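MRNA interferase RelE (PDB 4FXI) cleaves mRNA in the ribosomal A site as a ribosome-dependent endoribonuclease toxin, inhibiting translation during amino acid starvation. Local coordinates at residues L30-I39 / Y64-V75. The protein carries 1 engineered substitution. Residues are numbered along the deposited sequence; the frame is centred on the assembly and turned at random.
Sequences LVEVLESPRI and YQVIDEKVVVFV
Tyr64 OH donates a hydrogen bond of 2.7 Å to the backbone oxygen Pro37 O. The hydroxyl lies in the carbonyl plane, on a lone pair. The bond ties the chain leaving helix 20-35 to strand 60-67. Further out, Arg38 and Asp68 meet head-on from the two segments and form a salt bridge, Arg38 NH2 to Asp68 OD2 at 3.1 Å. OD2 is met from above the carboxylate plane, and the two flat groups stand 76° apart, far from a coplanar two-pronged pairing. A water adds a second link by accepting from Arg38 NE and donating to Asp68 OD2. Arg38 NH1 has a salt bridge to Asp49 and a hydrogen bond with Tyr51, while Tyr3 OH hydrogen-bonds with Asp68 OD1, so both charged groups are also fixed from outside. The straight Arg38 chain, extended from CG to NE, carries the guanidinium across Val66, whose CG1 lies over one face near the rim, 3.6 Å from Arg38 NH2.

Inward, the contact is apolar. Val33 CG1 sits over the face of the Tyr64 ring in a CH-pi contact, 3.5 Å from Tyr64 CZ. With CG between backbone N and carbonyl carbon (chi1 63°), the Tyr64 ring is laid under Val33 and its OH brought to Pro37 O. Pro37 CB packs 3.5 Å from Val73 CG2 and also meets Val66 CG2, thus bridging both strands. Leu34 CD2 abuts Val73 CB at 3.8 Å; Leu30 reaches Val75 more loosely.

The axes of helix 30-35 and strand 72-75 run roughly antiparallel, at 146°. Strands 64-67 and 72-75 form a hairpin with a G1 beta bulge, where Val71 and Val72 lie together across from Ile67. This is helix-on-sheet packing of the RelE/ParE toxin fold, with the side chain of Tyr64 about 6 Å from that of Lys52, the inferred proton acceptor.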
ATOM      1  N   LEU A  30       4.509   5.676  -4.115  1.00 22.89           N
ATOM      2  CA  LEU A  30       3.540   6.189  -3.152  1.00 21.81           C
ATOM      3  C   LEU A  30       3.283   7.692  -3.293  1.00 28.68           C
ATOM      4  O   LEU A  30       2.139   8.146  -3.230  1.00 28.78           O
ATOM      5  CB  LEU A  30       3.988   5.838  -1.723  1.00 24.27           C
ATOM      6  CG  LEU A  30       2.998   6.193  -0.616  1.00 25.38           C
ATOM      7  CD1 LEU A  30       1.655   5.522  -0.867  1.00 28.95           C
ATOM      8  CD2 LEU A  30       3.554   5.796   0.749  1.00 28.99           C
ATOM      9  N   VAL A  31       4.347   8.473  -3.467  1.00 30.63           N
ATOM     10  CA  VAL A  31       4.199   9.911  -3.679  1.00 25.63           C
ATOM     11  C   VAL A  31       3.406  10.196  -4.964  1.00 26.17           C
ATOM     12  O   VAL A  31       2.559  11.090  -4.986  1.00 28.40           O
ATOM     13  CB  VAL A  31       5.561  10.620  -3.675  1.00 33.21           C
ATOM     14  CG1 VAL A  31       5.420  12.076  -4.116  1.00 33.20           C
ATOM     15  CG2 VAL A  31       6.158  10.547  -2.274  1.00 30.94           C
ATOM     16  N   GLU A  32       3.666   9.415  -6.010  1.00 26.00           N
ATOM     17  CA  GLU A  32       2.881   9.512  -7.251  1.00 28.85           C
ATOM     18  C   GLU A  32       1.414   9.166  -6.992  1.00 26.47           C
ATOM     19  O   GLU A  32       0.500   9.813  -7.519  1.00 29.81           O
ATOM     20  CB  GLU A  32       3.440   8.569  -8.317  1.00 29.66           C
ATOM     21  CG  GLU A  32       4.784   9.021  -8.898  1.00 34.48           C
ATOM     22  CD  GLU A  32       5.439   7.957  -9.772  1.00 36.86           C
ATOM     23  OE1 GLU A  32       6.264   8.333 -10.625  1.00 45.84           O
ATOM     24  OE2 GLU A  32       5.132   6.755  -9.611  1.00 36.42           O
ATOM     25  N   VAL A  33       1.202   8.114  -6.208  1.00 24.05           N
ATOM     26  CA  VAL A  33      -0.147   7.699  -5.825  1.00 24.70           C
ATOM     27  C   VAL A  33      -0.925   8.828  -5.156  1.00 24.49           C
ATOM     28  O   VAL A  33      -2.076   9.053  -5.467  1.00 26.13           O
ATOM     29  CB  VAL A  33      -0.100   6.439  -4.921  1.00 27.51           C
ATOM     30  CG1 VAL A  33      -1.397   6.249  -4.151  1.00 27.08           C
ATOM     31  CG2 VAL A  33       0.181   5.213  -5.762  1.00 26.58           C
ATOM     32  N   LEU A  34      -0.280   9.589  -4.273  1.00 27.87           N
ATOM     33  CA  LEU A  34      -0.990  10.650  -3.576  1.00 22.59           C
ATOM     34  C   LEU A  34      -1.588  11.688  -4.517  1.00 33.11           C
ATOM     35  O   LEU A  34      -2.600  12.315  -4.197  1.00 32.12           O
ATOM     36  CB  LEU A  34      -0.079  11.360  -2.561  1.00 25.42           C
ATOM     37  CG  LEU A  34       0.388  10.511  -1.386  1.00 26.78           C
ATOM     38  CD1 LEU A  34       1.158  11.420  -0.410  1.00 28.53           C
ATOM     39  CD2 LEU A  34      -0.761   9.838  -0.654  1.00 29.93           C
ATOM     40  N   GLU A  35      -0.973  11.872  -5.680  1.00 24.17           N
ATOM     41  CA  GLU A  35      -1.492  12.852  -6.634  1.00 31.65           C
ATOM     42  C   GLU A  35      -2.824  12.414  -7.241  1.00 32.53           C
ATOM     43  O   GLU A  35      -3.659  13.250  -7.576  1.00 30.27           O
ATOM     44  CB  GLU A  35      -0.476  13.145  -7.738  1.00 35.07           C
ATOM     45  CG  GLU A  35       0.776  13.860  -7.246  1.00 45.03           C
ATOM     46  CD  GLU A  35       0.469  15.205  -6.595  1.00 39.63           C
ATOM     47  OE1 GLU A  35      -0.339  15.978  -7.159  1.00 37.18           O
ATOM     48  OE2 GLU A  35       1.021  15.474  -5.508  1.00 43.90           O
ATOM     49  N   SER A  36      -3.018  11.101  -7.368  1.00 31.88           N
ATOM     50  CA  SER A  36      -4.235  10.538  -7.957  1.00 22.56           C
ATOM     51  C   SER A  36      -4.250   9.027  -7.692  1.00 23.80           C
ATOM     52  O   SER A  36      -3.723   8.239  -8.484  1.00 26.45           O
ATOM     53  CB  SER A  36      -4.269  10.808  -9.465  1.00 29.84           C
ATOM     54  OG  SER A  36      -5.450  10.294 -10.058  1.00 35.01           O
ATOM     55  N   PRO A  37      -4.851   8.618  -6.567  1.00 22.46           N
ATOM     56  CA  PRO A  37      -4.610   7.271  -6.034  1.00 22.73           C
ATOM     57  C   PRO A  37      -5.453   6.153  -6.634  1.00 23.41           C
ATOM     58  O   PRO A  37      -5.106   4.999  -6.455  1.00 21.76           O
ATOM     59  CB  PRO A  37      -4.920   7.443  -4.538  1.00 26.82           C
ATOM     60  CG  PRO A  37      -5.977   8.506  -4.520  1.00 25.44           C
ATOM     61  CD  PRO A  37      -5.524   9.488  -5.582  1.00 25.02           C
ATOM     62  N   ARG A  38      -6.530   6.480  -7.331  1.00 22.89           N
ATOM     63  CA  ARG A  38      -7.322   5.441  -7.965  1.00 23.66           C
ATOM     64  C   ARG A  38      -6.716   5.163  -9.322  1.00 32.92           C
ATOM     65  O   ARG A  38      -6.887   5.931 -10.268  1.00 37.59           O
ATOM     66  CB  ARG A  38      -8.784   5.862  -8.069  1.00 25.74           C
ATOM     67  CG  ARG A  38      -9.434   6.067  -6.701  1.00 27.42           C
ATOM     68  CD  ARG A  38     -10.933   6.293  -6.852  1.00 32.14           C
ATOM     69  NE  ARG A  38     -11.603   6.522  -5.577  1.00 31.25           N
ATOM     70  CZ  ARG A  38     -11.952   5.555  -4.734  1.00 36.31           C
ATOM     71  NH1 ARG A  38     -11.678   4.287  -5.020  1.00 33.39           N
ATOM     72  NH2 ARG A  38     -12.569   5.857  -3.601  1.00 37.66           N
ATOM     73  N   ILE A  39      -5.937   4.095  -9.378  1.00 26.94           N
ATOM     74  CA  ILE A  39      -5.264   3.691 -10.596  1.00 19.72           C
ATOM     75  C   ILE A  39      -5.895   2.339 -10.877  1.00 25.13           C
ATOM     76  O   ILE A  39      -5.588   1.360 -10.203  1.00 29.19           O
ATOM     77  CB  ILE A  39      -3.757   3.534 -10.343  1.00 19.34           C
ATOM     78  CG1 ILE A  39      -3.147   4.882  -9.944  1.00 26.20           C
ATOM     79  CG2 ILE A  39      -3.047   2.985 -11.571  1.00 23.36           C
ATOM     80  CD1 ILE A  39      -1.724   4.776  -9.465  1.00 29.43           C
ATOM     81  N   TYR A  64      -3.009  -0.193  -0.154  1.00 29.88           N
ATOM     82  CA  TYR A  64      -3.636   0.974   0.443  1.00 25.04           C
ATOM     83  C   TYR A  64      -5.120   1.039   0.153  1.00 27.09           C
ATOM     84  O   TYR A  64      -5.585   0.509  -0.851  1.00 28.14           O
ATOM     85  CB  TYR A  64      -2.945   2.274  -0.005  1.00 24.03           C
ATOM     86  CG  TYR A  64      -3.012   2.574  -1.500  1.00 24.63           C
ATOM     87  CD1 TYR A  64      -4.076   3.291  -2.051  1.00 28.73           C
ATOM     88  CD2 TYR A  64      -1.990   2.169  -2.348  1.00 25.36           C
ATOM     89  CE1 TYR A  64      -4.125   3.570  -3.423  1.00 21.71           C
ATOM     90  CE2 TYR A  64      -2.024   2.453  -3.710  1.00 24.70           C
ATOM     91  CZ  TYR A  64      -3.095   3.139  -4.241  1.00 26.59           C
ATOM     92  OH  TYR A  64      -3.104   3.412  -5.594  1.00 27.74           O
ATOM     93  N   GLN A  65      -5.842   1.711   1.043  1.00 26.58           N
ATOM     94  CA  GLN A  65      -7.274   1.934   0.896  1.00 30.71           C
ATOM     95  C   GLN A  65      -7.508   3.406   0.586  1.00 31.21           C
ATOM     96  O   GLN A  65      -6.945   4.272   1.249  1.00 29.80           O
ATOM     97  CB  GLN A  65      -7.961   1.571   2.214  1.00 29.63           C
ATOM     98  CG  GLN A  65      -9.461   1.725   2.221  1.00 30.22           C
ATOM     99  CD  GLN A  65     -10.060   1.430   3.593  1.00 33.19           C
ATOM    100  OE1 GLN A  65      -9.543   1.869   4.618  1.00 45.17           O
ATOM    101  NE2 GLN A  65     -11.139   0.682   3.612  1.00 34.16           N
ATOM    102  N   VAL A  66      -8.330   3.708  -0.414  1.00 26.64           N
ATOM    103  CA  VAL A  66      -8.673   5.112  -0.657  1.00 28.16           C
ATOM    104  C   VAL A  66      -9.937   5.501   0.104  1.00 29.49           C
ATOM    105  O   VAL A  66     -10.971   4.854  -0.030  1.00 34.61           O
ATOM    106  CB  VAL A  66      -8.862   5.384  -2.141  1.00 30.39           C
ATOM    107  CG1 VAL A  66      -9.306   6.827  -2.354  1.00 31.33           C
ATOM    108  CG2 VAL A  66      -7.552   5.105  -2.878  1.00 29.26           C
ATOM    109  N   ILE A  67      -9.857   6.556   0.907  1.00 27.78           N
ATOM    110  CA  ILE A  67     -10.984   6.954   1.744  1.00 29.08           C
ATOM    111  C   ILE A  67     -11.420   8.367   1.386  1.00 27.80           C
ATOM    112  O   ILE A  67     -10.902   9.351   1.933  1.00 32.26           O
ATOM    113  CB  ILE A  67     -10.636   6.869   3.249  1.00 32.54           C
ATOM    114  CG1 ILE A  67     -10.049   5.486   3.582  1.00 34.61           C
ATOM    115  CG2 ILE A  67     -11.870   7.168   4.107  1.00 36.23           C
ATOM    116  CD1 ILE A  67      -9.585   5.333   5.012  1.00 36.59           C
ATOM    117  N   ASP A  68     -12.364   8.465   0.457  1.00 33.87           N
ATOM    118  CA  ASP A  68     -12.764   9.765  -0.094  1.00 28.28           C
ATOM    119  C   ASP A  68     -13.300  10.727   0.962  1.00 32.91           C
ATOM    120  O   ASP A  68     -13.073  11.928   0.872  1.00 36.24           O
ATOM    121  CB  ASP A  68     -13.829   9.583  -1.180  1.00 45.24           C
ATOM    122  CG  ASP A  68     -13.267   9.010  -2.465  1.00 47.86           C
ATOM    123  OD1 ASP A  68     -12.039   9.090  -2.666  1.00 47.73           O
ATOM    124  OD2 ASP A  68     -14.062   8.499  -3.282  1.00 50.67           O
ATOM    125  N   GLU A  69     -14.013  10.201   1.954  1.00 40.00           N
ATOM    126  CA  GLU A  69     -14.651  11.052   2.958  1.00 42.27           C
ATOM    127  C   GLU A  69     -13.611  11.795   3.797  1.00 44.14           C
ATOM    128  O   GLU A  69     -13.913  12.818   4.410  1.00 46.02           O
ATOM    129  CB  GLU A  69     -15.582  10.238   3.858  1.00 39.97           C
ATOM    130  CG  GLU A  69     -16.349   9.135   3.135  1.00 62.98           C
ATOM    131  CD  GLU A  69     -15.559   7.835   3.032  1.00 69.16           C
ATOM    132  OE1 GLU A  69     -15.183   7.445   1.904  1.00 49.27           O
ATOM    133  OE2 GLU A  69     -15.319   7.199   4.082  1.00 84.91           O
ATOM    134  N   LYS A  70     -12.385  11.278   3.818  1.00 33.55           N
ATOM    135  CA  LYS A  70     -11.307  11.918   4.572  1.00 34.92           C
ATOM    136  C   LYS A  70     -10.212  12.423   3.644  1.00 35.01           C
ATOM    137  O   LYS A  70      -9.179  12.945   4.095  1.00 32.39           O
ATOM    138  CB  LYS A  70     -10.721  10.954   5.612  1.00 35.42           C
ATOM    139  CG  LYS A  70     -11.728  10.486   6.659  1.00 43.38           C
ATOM    140  CD  LYS A  70     -11.069   9.544   7.662  1.00 59.46           C
ATOM    141  CE  LYS A  70      -9.813  10.171   8.259  1.00 66.93           C
ATOM    142  NZ  LYS A  70      -9.060   9.226   9.128  1.00 77.15           N
ATOM    143  N   VAL A  71     -10.459  12.285   2.345  1.00 30.46           N
ATOM    144  CA  VAL A  71      -9.490  12.616   1.306  1.00 33.25           C
ATOM    145  C   VAL A  71      -8.124  12.010   1.631  1.00 38.65           C
ATOM    146  O   VAL A  71      -7.094  12.681   1.548  1.00 32.53           O
ATOM    147  CB  VAL A  71      -9.336  14.144   1.111  1.00 39.77           C
ATOM    148  CG1 VAL A  71      -8.769  14.437  -0.270  1.00 36.38           C
ATOM    149  CG2 VAL A  71     -10.668  14.846   1.289  1.00 43.98           C
ATOM    150  N   VAL A  72      -8.121  10.739   2.016  1.00 30.62           N
ATOM    151  CA  VAL A  72      -6.890  10.118   2.473  0.82 20.60           C
ATOM    152  C   VAL A  72      -6.560   8.789   1.784  1.00 27.58           C
ATOM    153  O   VAL A  72      -7.457   8.005   1.423  1.00 29.13           O
ATOM    154  CB  VAL A  72      -6.903   9.932   4.010  1.00 31.97           C
ATOM    155  CG1 VAL A  72      -7.853   8.828   4.402  0.81 32.37           C
ATOM    156  CG2 VAL A  72      -5.507   9.624   4.521  0.92 33.69           C
ATOM    157  N   VAL A  73      -5.261   8.569   1.584  1.00 27.15           N
ATOM    158  CA  VAL A  73      -4.723   7.281   1.160  1.00 28.31           C
ATOM    159  C   VAL A  73      -4.239   6.601   2.426  1.00 26.71           C
ATOM    160  O   VAL A  73      -3.335   7.093   3.097  1.00 28.53           O
ATOM    161  CB  VAL A  73      -3.532   7.449   0.176  1.00 28.10           C
ATOM    162  CG1 VAL A  73      -2.751   6.139   0.000  1.00 26.50           C
ATOM    163  CG2 VAL A  73      -4.025   7.973  -1.167  1.00 27.26           C
ATOM    164  N   PHE A  74      -4.862   5.477   2.761  1.00 24.54           N
ATOM    165  CA  PHE A  74      -4.593   4.780   4.014  1.00 25.36           C
ATOM    166  C   PHE A  74      -3.760   3.543   3.735  1.00 34.43           C
ATOM    167  O   PHE A  74      -4.245   2.570   3.162  1.00 27.20           O
ATOM    168  CB  PHE A  74      -5.926   4.405   4.676  1.00 31.34           C
ATOM    169  CG  PHE A  74      -5.783   3.726   6.006  1.00 34.58           C
ATOM    170  CD1 PHE A  74      -5.100   4.331   7.049  1.00 34.42           C
ATOM    171  CD2 PHE A  74      -6.360   2.485   6.223  1.00 36.52           C
ATOM    172  CE1 PHE A  74      -4.980   3.700   8.279  1.00 39.39           C
ATOM    173  CE2 PHE A  74      -6.234   1.851   7.453  1.00 50.55           C
ATOM    174  CZ  PHE A  74      -5.544   2.463   8.478  1.00 39.97           C
ATOM    175  N   VAL A  75      -2.488   3.580   4.110  1.00 26.86           N
ATOM    176  CA  VAL A  75      -1.617   2.434   3.870  1.00 28.28           C
ATOM    177  C   VAL A  75      -1.909   1.359   4.910  1.00 34.76           C
ATOM    178  O   VAL A  75      -1.732   1.593   6.094  1.00 32.39           O
ATOM    179  CB  VAL A  75      -0.141   2.831   3.963  1.00 30.05           C
ATOM    180  CG1 VAL A  75       0.759   1.593   3.761  1.00 27.30           C
ATOM    181  CG2 VAL A  75       0.174   3.903   2.914  1.00 27.91           C
TER
HETATM  182  O   HOH W   1     -13.252   8.869  -5.863  1.00 60.33           O